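Local structure of creatinine amidohydrolase (Nostoc punctiforme PCC 73102, 3NO4) at residues G45-H50 and G95-R100; A87-A92 and H216-A221; G57-C62 and P189-L194; T103-V108 and I133-A138; I41-S46 and G79-V84. The protein probably hydrolyses carbon-nitrogen bonds in linear amides, as a metal-dependent member of the creatininase superfamily that holds a nickel ion in this crystal. One frame throughout, in Å; residues are numbered along the deposited sequence.

Contact 1 (G45-H50 and G95-R100); sequences GSTEQH and GTISLR. With NI (nickel (II) ion), chain D.
Two irregular backbones meet where Glu-48 CA comes within 4.1 Å of Thr-96 CA, just past the C-terminal end of strand 39-44. This is the metal-bearing end of the parallel sheet in the creatininase fold. Ile-97 N donates to Thr-47 O over 2.9 Å. The same two residues are joined a second time by a water that accepts from Thr-47 N and donates to Ile-97 O. Thr-47 and Ile-97 lie alongside each other, methyl CG2 of the threonine 3.7 Å from Ile-97 CG1, while Thr-47 OG1 bonds to Asn-83 O. A threonine suits position 96 because its hydroxyl can serve two backbones at once. Set beside its own N (chi1 -64°), Thr-96 OG1 accepts from Gln-49 N at 3.3 Å and also bonds to His-90 O, whereas its methyl CG2 rests 3.7 Å from Thr-47 O. A valine here, having no hydroxyl, would probably leave both Gln-49 N and His-90 O without their mate, so that the loop carrying the metal ligand is held less firmly. That ligand, His-50, is fixed at both nitrogens: ND1 donates to Glu-48 O from above the carbonyl plane, and NE2 binds nickel at 2.2 Å.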
# COMPACT_ATOMS: atom_id res chain seq x y z
N GLY A 45 11.94 -19.31 -7.60
CA GLY A 45 12.91 -18.85 -8.59
C GLY A 45 12.61 -17.46 -9.15
O GLY A 45 12.37 -16.49 -8.41
N SER A 46 12.68 -17.39 -10.48
CA SER A 46 12.62 -16.14 -11.21
C SER A 46 12.41 -16.42 -12.67
O SER A 46 12.72 -17.53 -13.16
CB SER A 46 13.93 -15.35 -11.02
OG SER A 46 13.79 -14.04 -11.52
N THR A 47 11.91 -15.42 -13.38
CA THR A 47 11.71 -15.45 -14.83
C THR A 47 12.56 -14.29 -15.35
O THR A 47 12.13 -13.16 -15.31
CB THR A 47 10.22 -15.29 -15.16
OG1 THR A 47 9.50 -16.34 -14.51
CG2 THR A 47 9.95 -15.33 -16.69
N GLU A 48 13.79 -14.59 -15.78
CA GLU A 48 14.75 -13.53 -16.14
C GLU A 48 15.77 -14.04 -17.13
O GLU A 48 16.17 -15.22 -17.08
CB GLU A 48 15.50 -13.03 -14.89
CG GLU A 48 16.24 -14.15 -14.13
CD GLU A 48 16.87 -13.73 -12.86
OE1 GLU A 48 16.17 -13.10 -12.02
OE2 GLU A 48 18.06 -14.06 -12.67
N GLN A 49 16.29 -13.11 -17.92
CA GLN A 49 17.36 -13.39 -18.86
C GLN A 49 18.52 -14.18 -18.21
O GLN A 49 18.89 -13.92 -17.06
CB GLN A 49 17.85 -12.07 -19.51
CG GLN A 49 18.65 -11.17 -18.58
CD GLN A 49 20.12 -11.55 -18.46
OE1 GLN A 49 20.64 -12.38 -19.25
NE2 GLN A 49 20.77 -11.03 -17.43
N HIS A 50 19.04 -15.17 -18.91
CA HIS A 50 20.27 -15.89 -18.52
C HIS A 50 21.26 -15.98 -19.70
O HIS A 50 21.83 -17.01 -19.98
CB HIS A 50 19.89 -17.25 -17.96
CG HIS A 50 19.57 -17.24 -16.52
ND1 HIS A 50 18.36 -16.80 -16.02
CD2 HIS A 50 20.29 -17.63 -15.44
CE1 HIS A 50 18.36 -16.91 -14.71
NE2 HIS A 50 19.53 -17.40 -14.33
N GLY A 95 11.43 -10.62 -22.01
CA GLY A 95 11.06 -11.89 -21.42
C GLY A 95 11.27 -11.98 -19.93
O GLY A 95 10.79 -12.91 -19.32
N THR A 96 12.00 -11.04 -19.35
CA THR A 96 12.11 -10.95 -17.91
C THR A 96 10.73 -10.51 -17.36
O THR A 96 10.05 -9.64 -17.95
CB THR A 96 13.19 -9.93 -17.49
OG1 THR A 96 14.45 -10.41 -17.95
CG2 THR A 96 13.19 -9.65 -15.95
N ILE A 97 10.31 -11.17 -16.29
CA ILE A 97 9.14 -10.76 -15.50
C ILE A 97 9.62 -10.57 -14.06
O ILE A 97 10.36 -11.41 -13.53
CB ILE A 97 7.97 -11.80 -15.54
CG1 ILE A 97 7.74 -12.40 -16.93
CG2 ILE A 97 6.69 -11.13 -15.01
CD1 ILE A 97 6.65 -13.55 -16.96
N SER A 98 9.24 -9.45 -13.43
CA SER A 98 9.63 -9.19 -12.03
C SER A 98 8.46 -8.59 -11.26
O SER A 98 7.70 -7.80 -11.81
CB SER A 98 10.77 -8.19 -11.95
OG SER A 98 11.21 -7.96 -10.61
N LEU A 99 8.38 -8.97 -10.00
CA LEU A 99 7.60 -8.23 -9.00
C LEU A 99 8.46 -7.13 -8.42
O LEU A 99 9.73 -7.22 -8.44
CB LEU A 99 7.14 -9.16 -7.87
CG LEU A 99 6.34 -10.40 -8.24
CD1 LEU A 99 5.98 -11.23 -7.01
CD2 LEU A 99 5.01 -10.05 -9.00
N ARG A 100 7.80 -6.10 -7.86
CA ARG A 100 8.46 -5.20 -6.95
C ARG A 100 8.70 -5.95 -5.65
O ARG A 100 7.90 -6.81 -5.31
CB ARG A 100 7.61 -3.98 -6.64
CG ARG A 100 7.55 -3.03 -7.77
CD ARG A 100 6.45 -2.04 -7.57
NE ARG A 100 5.16 -2.66 -7.95
CZ ARG A 100 3.96 -2.37 -7.44
NH1 ARG A 100 3.80 -1.42 -6.51
NH2 ARG A 100 2.88 -3.02 -7.90
NI NI D . 20.18 -17.78 -12.28
O HOH W 1 11.24 -13.18 -11.70
O HOH W 2 21.65 -16.43 -11.72

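Contact 2 (A87-A92 and H216-A221); sequences ALHHTA and HRIYSA. With EDO (1,2-ethanediol), chain H.
Ala-221 is pressed into the turn of residues 87-92 and forms the tight half of this contact. Its CB touches Thr-91 OG1 at 3.2 Å and Leu-88 O at 3.4 Å, and its CA points a C-H at His-89 O, 3.4 Å away and fairly straight, with 160° at the hydrogen. Little more than a methyl fits against the 3-10 turn 88-90, and alanine supplies it at the start of helix 221-227. Ile-218 adds a second close point. Its CG2 sits over one face of the His-89 imidazole, a CH-pi contact 3.7 Å from the ring centroid. The histidine CG lies between its backbone N and carbonyl carbon (chi1 54°), which turns that face to the isoleucine.

The other half is looser and joined by water. One water donates to both His-89 O and Ala-221 O and accepts from Ala-92 N, bridging polar backbone atoms that do not meet directly. Farther out, Arg-217 grips Tyr-219 OH side-on with NE and NH2, and its NH1 reaches a salt bridge with Asp-267 of the third subunit.

Beneath the turn, His-89 CD2 overlies the rim of the His-90 ring. NE2 of each histidine bonds an unidentified molecule, probably from the crystallisation liquor. Since His-90 also bonds through ND1 to Gln-49, the neighbour of the metal ligand His-50, the pair may form part of the wall of a substrate pocket beside the metal.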
# COMPACT_ATOMS: atom_id res chain seq x y z
N ALA A 87 13.42 -9.53 -9.77
CA ALA A 87 14.36 -9.55 -10.89
C ALA A 87 14.35 -8.19 -11.61
O ALA A 87 14.48 -8.13 -12.83
CB ALA A 87 13.99 -10.70 -11.84
N LEU A 88 14.27 -7.10 -10.84
CA LEU A 88 14.05 -5.76 -11.40
C LEU A 88 15.22 -5.33 -12.31
O LEU A 88 15.01 -4.72 -13.38
CB LEU A 88 13.77 -4.72 -10.31
CG LEU A 88 12.35 -4.70 -9.69
CD1 LEU A 88 12.20 -3.67 -8.54
CD2 LEU A 88 11.24 -4.44 -10.70
N HIS A 89 16.44 -5.70 -11.89
CA HIS A 89 17.65 -5.39 -12.62
C HIS A 89 17.84 -6.09 -13.98
O HIS A 89 18.73 -5.70 -14.75
CB HIS A 89 18.92 -5.53 -11.71
CG HIS A 89 19.04 -6.85 -11.03
ND1 HIS A 89 18.35 -7.16 -9.87
CD2 HIS A 89 19.78 -7.95 -11.34
CE1 HIS A 89 18.62 -8.41 -9.53
NE2 HIS A 89 19.50 -8.90 -10.39
N HIS A 90 17.02 -7.11 -14.28
CA HIS A 90 17.04 -7.83 -15.57
C HIS A 90 15.96 -7.38 -16.57
O HIS A 90 15.83 -7.97 -17.66
CB HIS A 90 16.88 -9.33 -15.33
CG HIS A 90 17.99 -9.93 -14.54
ND1 HIS A 90 19.27 -10.05 -15.03
CD2 HIS A 90 18.03 -10.40 -13.26
CE1 HIS A 90 20.04 -10.61 -14.11
NE2 HIS A 90 19.31 -10.82 -13.02
N THR A 91 15.21 -6.32 -16.25
CA THR A 91 14.05 -5.92 -17.06
C THR A 91 14.40 -5.19 -18.40
O THR A 91 13.52 -5.00 -19.22
CB THR A 91 13.03 -5.08 -16.25
OG1 THR A 91 13.61 -3.86 -15.84
CG2 THR A 91 12.59 -5.85 -15.01
N ALA A 92 15.66 -4.86 -18.65
CA ALA A 92 16.06 -4.29 -19.93
C ALA A 92 16.27 -5.37 -21.00
O ALA A 92 16.53 -5.03 -22.16
CB ALA A 92 17.31 -3.41 -19.80
N HIS A 216 30.61 -7.52 -9.99
CA HIS A 216 29.48 -7.97 -9.20
C HIS A 216 28.51 -6.81 -8.95
O HIS A 216 27.58 -6.99 -8.19
CB HIS A 216 30.01 -8.56 -7.85
CG HIS A 216 31.06 -9.64 -8.01
ND1 HIS A 216 30.79 -10.99 -7.87
CD2 HIS A 216 32.38 -9.56 -8.35
CE1 HIS A 216 31.89 -11.69 -8.10
NE2 HIS A 216 32.87 -10.84 -8.40
N ARG A 217 28.70 -5.66 -9.60
CA ARG A 217 27.93 -4.45 -9.31
C ARG A 217 26.57 -4.45 -10.06
O ARG A 217 26.53 -4.63 -11.29
CB ARG A 217 28.72 -3.20 -9.65
CG ARG A 217 30.00 -3.05 -8.81
CD ARG A 217 30.84 -1.89 -9.31
NE ARG A 217 30.15 -0.63 -9.06
CZ ARG A 217 30.36 0.53 -9.70
NH1 ARG A 217 31.25 0.64 -10.69
NH2 ARG A 217 29.67 1.60 -9.34
N ILE A 218 25.49 -4.27 -9.30
CA ILE A 218 24.12 -4.35 -9.83
C ILE A 218 23.30 -3.15 -9.28
O ILE A 218 23.09 -3.03 -8.07
CB ILE A 218 23.42 -5.65 -9.42
CG1 ILE A 218 24.19 -6.90 -9.88
CG2 ILE A 218 21.99 -5.66 -9.97
CD1 ILE A 218 23.57 -8.23 -9.41
N TYR A 219 22.83 -2.29 -10.19
CA TYR A 219 22.03 -1.10 -9.86
C TYR A 219 20.75 -1.17 -10.68
O TYR A 219 20.11 -2.20 -10.63
CB TYR A 219 22.89 0.15 -10.08
CG TYR A 219 24.19 0.11 -9.32
CD1 TYR A 219 24.23 0.19 -7.92
CD2 TYR A 219 25.41 0.04 -10.00
CE1 TYR A 219 25.48 0.19 -7.22
CE2 TYR A 219 26.63 0.05 -9.31
CZ TYR A 219 26.65 0.13 -7.93
OH TYR A 219 27.89 0.11 -7.32
N SER A 220 20.44 -0.16 -11.48
CA SER A 220 19.21 -0.15 -12.29
C SER A 220 19.29 -1.13 -13.47
O SER A 220 20.37 -1.47 -13.90
CB SER A 220 18.94 1.26 -12.84
OG SER A 220 19.82 1.62 -13.91
N ALA A 221 18.12 -1.53 -13.98
CA ALA A 221 18.02 -2.38 -15.17
C ALA A 221 18.80 -1.83 -16.37
O ALA A 221 19.48 -2.59 -17.03
CB ALA A 221 16.54 -2.58 -15.55
C1 EDO H . 31.96 -0.03 -6.31
O1 EDO H . 30.70 -0.64 -6.02
C2 EDO H . 32.75 0.14 -5.02
O2 EDO H . 31.88 0.35 -3.89
O HOH W 3 15.64 -1.51 -12.15
O HOH W 4 18.37 -5.09 -17.30

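Contact 3 (G57-C62 and P189-L194); sequences GTDAIC and PSEVAL. With NI (nickel (II) ion), chain D.
Two carboxylate oxygens that would ordinarily avoid each other, Asp-59 OD1 and Glu-191 OE1, stand 3.1 Å apart because one nickel ion binds both. The metal lies 2.1 Å from Asp-59 OD1 and equally near Glu-191 OE1, and its positive charge probably offsets the repulsion. The two carboxylate planes are only 15° apart, and each group uses a single oxygen. The second oxygen of the glutamate, OE2, accepts a hydrogen from the nickel-bound water at 3.0 Å and bonds to Thr-188 N, which fixes how the group is turned.

Glutamate suits its place by reach. Its CG lies between the backbone N and carbonyl carbon (chi1 72°), and the chain then extends straight to the metal. The shorter aspartate suffices on the other helix. Thr-58 runs across the glutamate at about a right angle, its methyl CG2 3.3 Å from Glu-191 OE1, while its hydroxyl bonds back to Leu-55 O.

Farther along, the contact becomes apolar. Cys-62 SG rests 3.6 Å from Leu-194 CD2, and this small sulfur side chain fits between helix segments whose axes approach to 9.7 Å and cross at 62°.

Two helix starts, those of 58-74 and 189-198, thus bring one acidic ligand each, and His-50 completes the protein ligands of a metal centre characteristic of the creatininase superfamily, to which zinc is assigned as cofactor.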
# COMPACT_ATOMS: atom_id res chain seq x y z
N GLY A 57 13.69 -19.40 -17.55
CA GLY A 57 13.20 -20.06 -16.34
C GLY A 57 14.26 -20.68 -15.44
O GLY A 57 13.90 -21.24 -14.44
N THR A 58 15.54 -20.56 -15.77
CA THR A 58 16.62 -21.27 -15.07
C THR A 58 16.42 -21.34 -13.55
O THR A 58 16.43 -22.44 -12.99
CB THR A 58 17.98 -20.61 -15.41
OG1 THR A 58 18.25 -20.83 -16.81
CG2 THR A 58 19.16 -21.13 -14.49
N ASP A 59 16.21 -20.18 -12.90
CA ASP A 59 16.11 -20.13 -11.43
C ASP A 59 14.92 -20.89 -10.90
O ASP A 59 15.07 -21.64 -9.93
CB ASP A 59 16.12 -18.69 -10.90
CG ASP A 59 17.40 -17.95 -11.29
OD1 ASP A 59 18.36 -18.65 -11.70
OD2 ASP A 59 17.48 -16.70 -11.19
N ALA A 60 13.77 -20.76 -11.57
CA ALA A 60 12.59 -21.57 -11.23
C ALA A 60 12.80 -23.07 -11.52
O ALA A 60 12.42 -23.90 -10.69
CB ALA A 60 11.35 -21.07 -11.96
N ILE A 61 13.40 -23.39 -12.66
CA ILE A 61 13.67 -24.79 -13.08
C ILE A 61 14.55 -25.48 -12.03
O ILE A 61 14.22 -26.59 -11.56
CB ILE A 61 14.32 -24.84 -14.50
CG1 ILE A 61 13.27 -24.42 -15.55
CG2 ILE A 61 14.95 -26.24 -14.83
CD1 ILE A 61 13.83 -24.06 -16.95
N CYS A 62 15.62 -24.79 -11.63
CA CYS A 62 16.57 -25.32 -10.67
C CYS A 62 15.94 -25.54 -9.31
O CYS A 62 15.99 -26.66 -8.80
CB CYS A 62 17.79 -24.39 -10.56
SG CYS A 62 18.87 -24.46 -12.03
N PRO A 189 27.84 -21.47 -15.58
CA PRO A 189 27.83 -22.85 -16.10
C PRO A 189 27.19 -23.87 -15.15
O PRO A 189 26.54 -24.79 -15.65
CB PRO A 189 29.31 -23.15 -16.39
CG PRO A 189 30.09 -22.04 -15.80
CD PRO A 189 29.18 -20.88 -15.69
N SER A 190 27.30 -23.68 -13.84
CA SER A 190 26.65 -24.64 -12.90
C SER A 190 25.11 -24.69 -13.03
O SER A 190 24.53 -25.79 -13.16
CB SER A 190 27.09 -24.45 -11.43
OG SER A 190 26.71 -23.20 -10.92
N GLU A 191 24.47 -23.53 -13.04
CA GLU A 191 23.01 -23.48 -13.13
C GLU A 191 22.52 -23.88 -14.52
O GLU A 191 21.52 -24.57 -14.63
CB GLU A 191 22.46 -22.11 -12.73
CG GLU A 191 22.70 -20.94 -13.74
CD GLU A 191 22.24 -19.60 -13.21
OE1 GLU A 191 21.21 -19.57 -12.49
OE2 GLU A 191 22.89 -18.57 -13.48
N VAL A 192 23.25 -23.46 -15.57
CA VAL A 192 22.95 -23.87 -16.92
C VAL A 192 23.13 -25.39 -17.05
O VAL A 192 22.25 -26.05 -17.60
CB VAL A 192 23.72 -23.03 -18.00
CG1 VAL A 192 23.42 -23.58 -19.40
CG2 VAL A 192 23.31 -21.52 -17.89
N ALA A 193 24.19 -25.96 -16.48
CA ALA A 193 24.37 -27.44 -16.43
C ALA A 193 23.12 -28.13 -15.86
O ALA A 193 22.59 -29.05 -16.49
CB ALA A 193 25.61 -27.84 -15.63
N LEU A 194 22.65 -27.63 -14.71
CA LEU A 194 21.45 -28.16 -14.05
C LEU A 194 20.21 -28.12 -14.95
O LEU A 194 19.55 -29.17 -15.13
CB LEU A 194 21.19 -27.48 -12.69
CG LEU A 194 20.02 -28.01 -11.84
CD1 LEU A 194 19.92 -29.51 -11.85
CD2 LEU A 194 20.10 -27.46 -10.40
NI NI D . 20.18 -17.78 -12.28
O HOH W 2 21.65 -16.43 -11.72

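Contact 4 (T103-V108 and I133-A138); sequences TLIQVV and IATLKA
Ile-105 and Thr-135 mark the closest point of helices 101-118 and 132-150, with CA atoms 6.7 Å apart where the segment axes approach to 9.0 Å and cross at -48°. Thr-135 is central among the side chains. Its methyl CG2, anti to the backbone N, is directed at helix 101-118 and lies 3.7 Å from Leu-104 CD2, so a small beta-branched residue permits a close approach of the backbones. Ile-105 flanks the same methyl from another direction, its CG1 4.0 Å from Thr-135 CG2, and then carries on along the helix until CD1 meets Ala-138 CB at 4.2 Å. The small alanine leaves room for the end of this longer chain.

Val-108, one turn after Leu-104, crosses Leu-136, the neighbour of Thr-135, at about a right angle. Val-108 CG2, beside its own backbone N (chi1 170° for CG1), meets Leu-136 CD2 at 3.8 Å. Leucine suits its place because it is long enough to reach the valine and also rests on Val-162 of strand 159-164, tying the helix pair to the sheet.

Both helices also face other subunits. Ile-105 packs on its own copy in the third subunit, whereas Gln-106, turned from this interface, bonds through OE1 to Arg-100 NH2 of the second subunit.

Between the two segments the touching side-chain groups are all aliphatic carbon. Such a contact depends on the fit of branched shapes and exclusion of water, with little directional constraint from polar groups.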
# COMPACT_ATOMS: atom_id res chain seq x y z
N THR A 103 5.59 -5.90 -3.59
CA THR A 103 4.62 -6.90 -4.07
C THR A 103 5.00 -8.33 -3.59
O THR A 103 4.14 -9.06 -3.12
CB THR A 103 4.50 -6.93 -5.58
OG1 THR A 103 4.28 -5.60 -6.07
CG2 THR A 103 3.37 -7.92 -6.02
N LEU A 104 6.26 -8.70 -3.71
CA LEU A 104 6.70 -10.03 -3.25
C LEU A 104 6.52 -10.22 -1.73
O LEU A 104 6.20 -11.34 -1.26
CB LEU A 104 8.13 -10.35 -3.67
CG LEU A 104 8.68 -11.73 -3.30
CD1 LEU A 104 7.75 -12.82 -3.90
CD2 LEU A 104 10.12 -11.93 -3.77
N ILE A 105 6.76 -9.17 -0.96
CA ILE A 105 6.55 -9.24 0.50
C ILE A 105 5.04 -9.58 0.78
O ILE A 105 4.73 -10.41 1.61
CB ILE A 105 6.98 -7.91 1.16
CG1 ILE A 105 8.49 -7.75 1.14
CG2 ILE A 105 6.36 -7.72 2.58
CD1 ILE A 105 8.90 -6.36 1.61
N GLN A 106 4.13 -8.93 0.07
CA GLN A 106 2.69 -9.22 0.24
C GLN A 106 2.26 -10.62 -0.22
O GLN A 106 1.44 -11.25 0.44
CB GLN A 106 1.84 -8.12 -0.35
CG GLN A 106 2.08 -6.72 0.35
CD GLN A 106 1.92 -6.68 1.95
OE1 GLN A 106 0.89 -7.19 2.50
NE2 GLN A 106 2.91 -6.03 2.68
N VAL A 107 2.87 -11.10 -1.29
CA VAL A 107 2.67 -12.44 -1.75
C VAL A 107 3.11 -13.44 -0.68
O VAL A 107 2.31 -14.30 -0.31
CB VAL A 107 3.37 -12.72 -3.12
CG1 VAL A 107 3.44 -14.23 -3.46
CG2 VAL A 107 2.67 -11.90 -4.24
N VAL A 108 4.34 -13.30 -0.16
CA VAL A 108 4.85 -14.20 0.89
C VAL A 108 3.97 -14.13 2.16
O VAL A 108 3.62 -15.15 2.77
CB VAL A 108 6.34 -13.93 1.24
CG1 VAL A 108 6.76 -14.71 2.49
CG2 VAL A 108 7.23 -14.28 0.02
N ILE A 133 16.84 -12.97 -2.28
CA ILE A 133 17.24 -13.25 -0.90
C ILE A 133 16.80 -12.12 0.05
O ILE A 133 16.10 -12.37 1.03
CB ILE A 133 18.77 -13.53 -0.77
CG1 ILE A 133 19.13 -14.86 -1.48
CG2 ILE A 133 19.18 -13.62 0.71
CD1 ILE A 133 20.64 -15.08 -1.63
N ALA A 134 17.18 -10.89 -0.28
CA ALA A 134 16.91 -9.71 0.57
C ALA A 134 15.41 -9.49 0.78
O ALA A 134 14.94 -9.36 1.91
CB ALA A 134 17.56 -8.46 -0.02
N THR A 135 14.67 -9.50 -0.31
CA THR A 135 13.22 -9.31 -0.26
C THR A 135 12.54 -10.44 0.56
O THR A 135 11.66 -10.15 1.36
CB THR A 135 12.62 -9.19 -1.68
OG1 THR A 135 13.20 -8.03 -2.33
CG2 THR A 135 11.07 -9.06 -1.63
N LEU A 136 12.98 -11.70 0.36
CA LEU A 136 12.46 -12.85 1.14
C LEU A 136 12.69 -12.66 2.63
O LEU A 136 11.75 -12.88 3.41
CB LEU A 136 13.03 -14.21 0.70
CG LEU A 136 12.35 -14.92 -0.46
CD1 LEU A 136 13.17 -16.17 -0.78
CD2 LEU A 136 10.85 -15.25 -0.21
N LYS A 137 13.91 -12.29 3.01
CA LYS A 137 14.22 -12.10 4.42
C LYS A 137 13.36 -10.95 5.02
O LYS A 137 12.81 -11.05 6.13
CB LYS A 137 15.73 -11.87 4.63
CG LYS A 137 16.54 -13.17 4.50
CD LYS A 137 18.02 -12.84 4.71
CE LYS A 137 18.94 -14.10 4.69
NZ LYS A 137 20.35 -13.64 4.41
N ALA A 138 13.18 -9.89 4.23
CA ALA A 138 12.28 -8.81 4.60
C ALA A 138 10.85 -9.28 4.77
O ALA A 138 10.19 -8.94 5.74
CB ALA A 138 12.36 -7.70 3.57

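Contact 5 (I41-S46 and G79-V84); sequences IFPIGS and GPTINV
Ile-44 carries its CG1 anti to the backbone N (chi1 -175°), and Ile-82 does the same with its CG2, so that these two branches meet at 3.7 Å as the side chains pass each other at a slant. Phe-42 has CG beside its backbone N instead (chi1 -80°), which brings its ring to Gly-79 and Pro-80. Pro-80 O then lies at the ring edge, near its plane and 3.6 Å from Phe-42 CD1, and the proline ring runs alongside with CD 4.0 Å from Phe-42 CE1. Glycine is needed at position 79, since a side chain there would collide with the phenylalanine. An alanine in place of Phe-42 would probably open a gap beside Gly-79 and Pro-80 and leave Tyr-111, which meets the ring edge-to-face, without its aromatic partner.

The backbones run nearly parallel, 7° apart. Gly-79 N donates to Ile-41 O over 2.8 Å, Ile-82 N to Pro-43 O over 2.9 Å, and Gly-45 N to Ile-82 O over 2.9 Å. Between the first two bonds segment 79-84 advances three residues while 41-46 advances two. Pro-43, lacking an N-H, can offer Gly-79 O only its CD, at 3.4 Å, and so suits a place where the regular ladder lapses.

On its other side strand 39-44 bonds to strand 122-127. Strand 39-44, helix 58-74 and strand 77-78 with its continuation form a beta-alpha-beta crossover, the building unit of a parallel alpha/beta sheet.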
# COMPACT_ATOMS: atom_id res chain seq x y z
N ILE A 41 7.90 -27.14 1.93
CA ILE A 41 8.97 -26.61 1.07
C ILE A 41 8.30 -25.82 -0.04
O ILE A 41 7.34 -26.33 -0.66
CB ILE A 41 9.84 -27.71 0.48
CG1 ILE A 41 10.58 -28.42 1.60
CG2 ILE A 41 10.84 -27.12 -0.56
CD1 ILE A 41 11.32 -29.66 1.15
N PHE A 42 8.72 -24.56 -0.21
CA PHE A 42 8.41 -23.79 -1.41
C PHE A 42 9.61 -23.63 -2.32
O PHE A 42 10.62 -23.07 -1.88
CB PHE A 42 7.83 -22.42 -1.06
CG PHE A 42 6.39 -22.48 -0.71
CD1 PHE A 42 5.44 -22.54 -1.72
CD2 PHE A 42 5.99 -22.54 0.61
CE1 PHE A 42 4.09 -22.66 -1.41
CE2 PHE A 42 4.63 -22.63 0.95
CZ PHE A 42 3.68 -22.71 -0.08
N PRO A 43 9.52 -24.10 -3.59
CA PRO A 43 10.56 -23.69 -4.53
C PRO A 43 10.28 -22.25 -4.95
O PRO A 43 9.12 -21.92 -5.23
CB PRO A 43 10.41 -24.67 -5.70
CG PRO A 43 9.27 -25.54 -5.41
CD PRO A 43 8.55 -25.01 -4.22
N ILE A 44 11.30 -21.41 -4.95
CA ILE A 44 11.20 -20.05 -5.43
C ILE A 44 12.31 -19.75 -6.41
O ILE A 44 13.47 -19.93 -6.10
CB ILE A 44 11.07 -18.97 -4.30
CG1 ILE A 44 10.85 -17.57 -4.90
CG2 ILE A 44 12.27 -18.97 -3.36
CD1 ILE A 44 10.45 -16.47 -3.85
N GLY A 45 11.94 -19.31 -7.60
CA GLY A 45 12.91 -18.85 -8.59
C GLY A 45 12.61 -17.46 -9.15
O GLY A 45 12.37 -16.49 -8.41
N SER A 46 12.68 -17.39 -10.48
CA SER A 46 12.62 -16.14 -11.21
C SER A 46 12.41 -16.42 -12.67
O SER A 46 12.72 -17.53 -13.16
CB SER A 46 13.93 -15.35 -11.02
OG SER A 46 13.79 -14.04 -11.52
N GLY A 79 5.06 -27.31 -1.97
CA GLY A 79 4.11 -26.38 -2.55
C GLY A 79 4.44 -25.99 -3.99
O GLY A 79 5.48 -26.34 -4.50
N PRO A 80 3.51 -25.27 -4.66
CA PRO A 80 3.72 -24.86 -6.05
C PRO A 80 4.82 -23.83 -6.17
O PRO A 80 4.98 -23.00 -5.27
CB PRO A 80 2.37 -24.24 -6.43
CG PRO A 80 1.76 -23.81 -5.12
CD PRO A 80 2.21 -24.83 -4.15
N THR A 81 5.54 -23.87 -7.30
CA THR A 81 6.72 -23.05 -7.51
C THR A 81 6.32 -21.56 -7.65
O THR A 81 5.31 -21.21 -8.32
CB THR A 81 7.52 -23.53 -8.75
OG1 THR A 81 7.86 -24.92 -8.59
CG2 THR A 81 8.78 -22.69 -8.96
N ILE A 82 7.06 -20.71 -6.94
CA ILE A 82 6.96 -19.23 -7.10
C ILE A 82 7.88 -18.90 -8.27
O ILE A 82 9.12 -18.90 -8.13
CB ILE A 82 7.31 -18.47 -5.83
CG1 ILE A 82 6.32 -18.84 -4.71
CG2 ILE A 82 7.35 -16.92 -6.06
CD1 ILE A 82 6.76 -18.35 -3.32
N ASN A 83 7.26 -18.73 -9.43
CA ASN A 83 7.93 -18.60 -10.73
C ASN A 83 8.48 -17.21 -11.04
O ASN A 83 9.40 -17.10 -11.85
CB ASN A 83 6.96 -19.00 -11.87
CG ASN A 83 6.70 -20.46 -11.90
OD1 ASN A 83 7.64 -21.25 -12.03
ND2 ASN A 83 5.43 -20.86 -11.85
N VAL A 84 7.90 -16.17 -10.44
CA VAL A 84 8.30 -14.79 -10.69
C VAL A 84 8.62 -14.16 -9.33
O VAL A 84 7.78 -14.20 -8.43
CB VAL A 84 7.20 -14.04 -11.43
CG1 VAL A 84 7.44 -12.50 -11.48
CG2 VAL A 84 7.05 -14.61 -12.85

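Overall arrangement
Contact 5 lies at strand 39-44 of the sheet, and the chain runs from it directly into contact 1, which shares Gly-45 and Ser-46. Contacts 1 and 3, with centres about 13 Å apart, meet at the nickel ion, one giving the histidine and the other the two acids. Contact 2, centred about 11 Å from contact 1, touches it because 87-92 and 95-100 belong to the same loop before helix 101-118. Along the chain, contacts 1, 2 and 3 interleave, so the metal site draws on widely separated segments, while contacts 5 and 4 follow each other in series and touch where Leu-136 meets Ile-44, which sets the helix pair against the sheet.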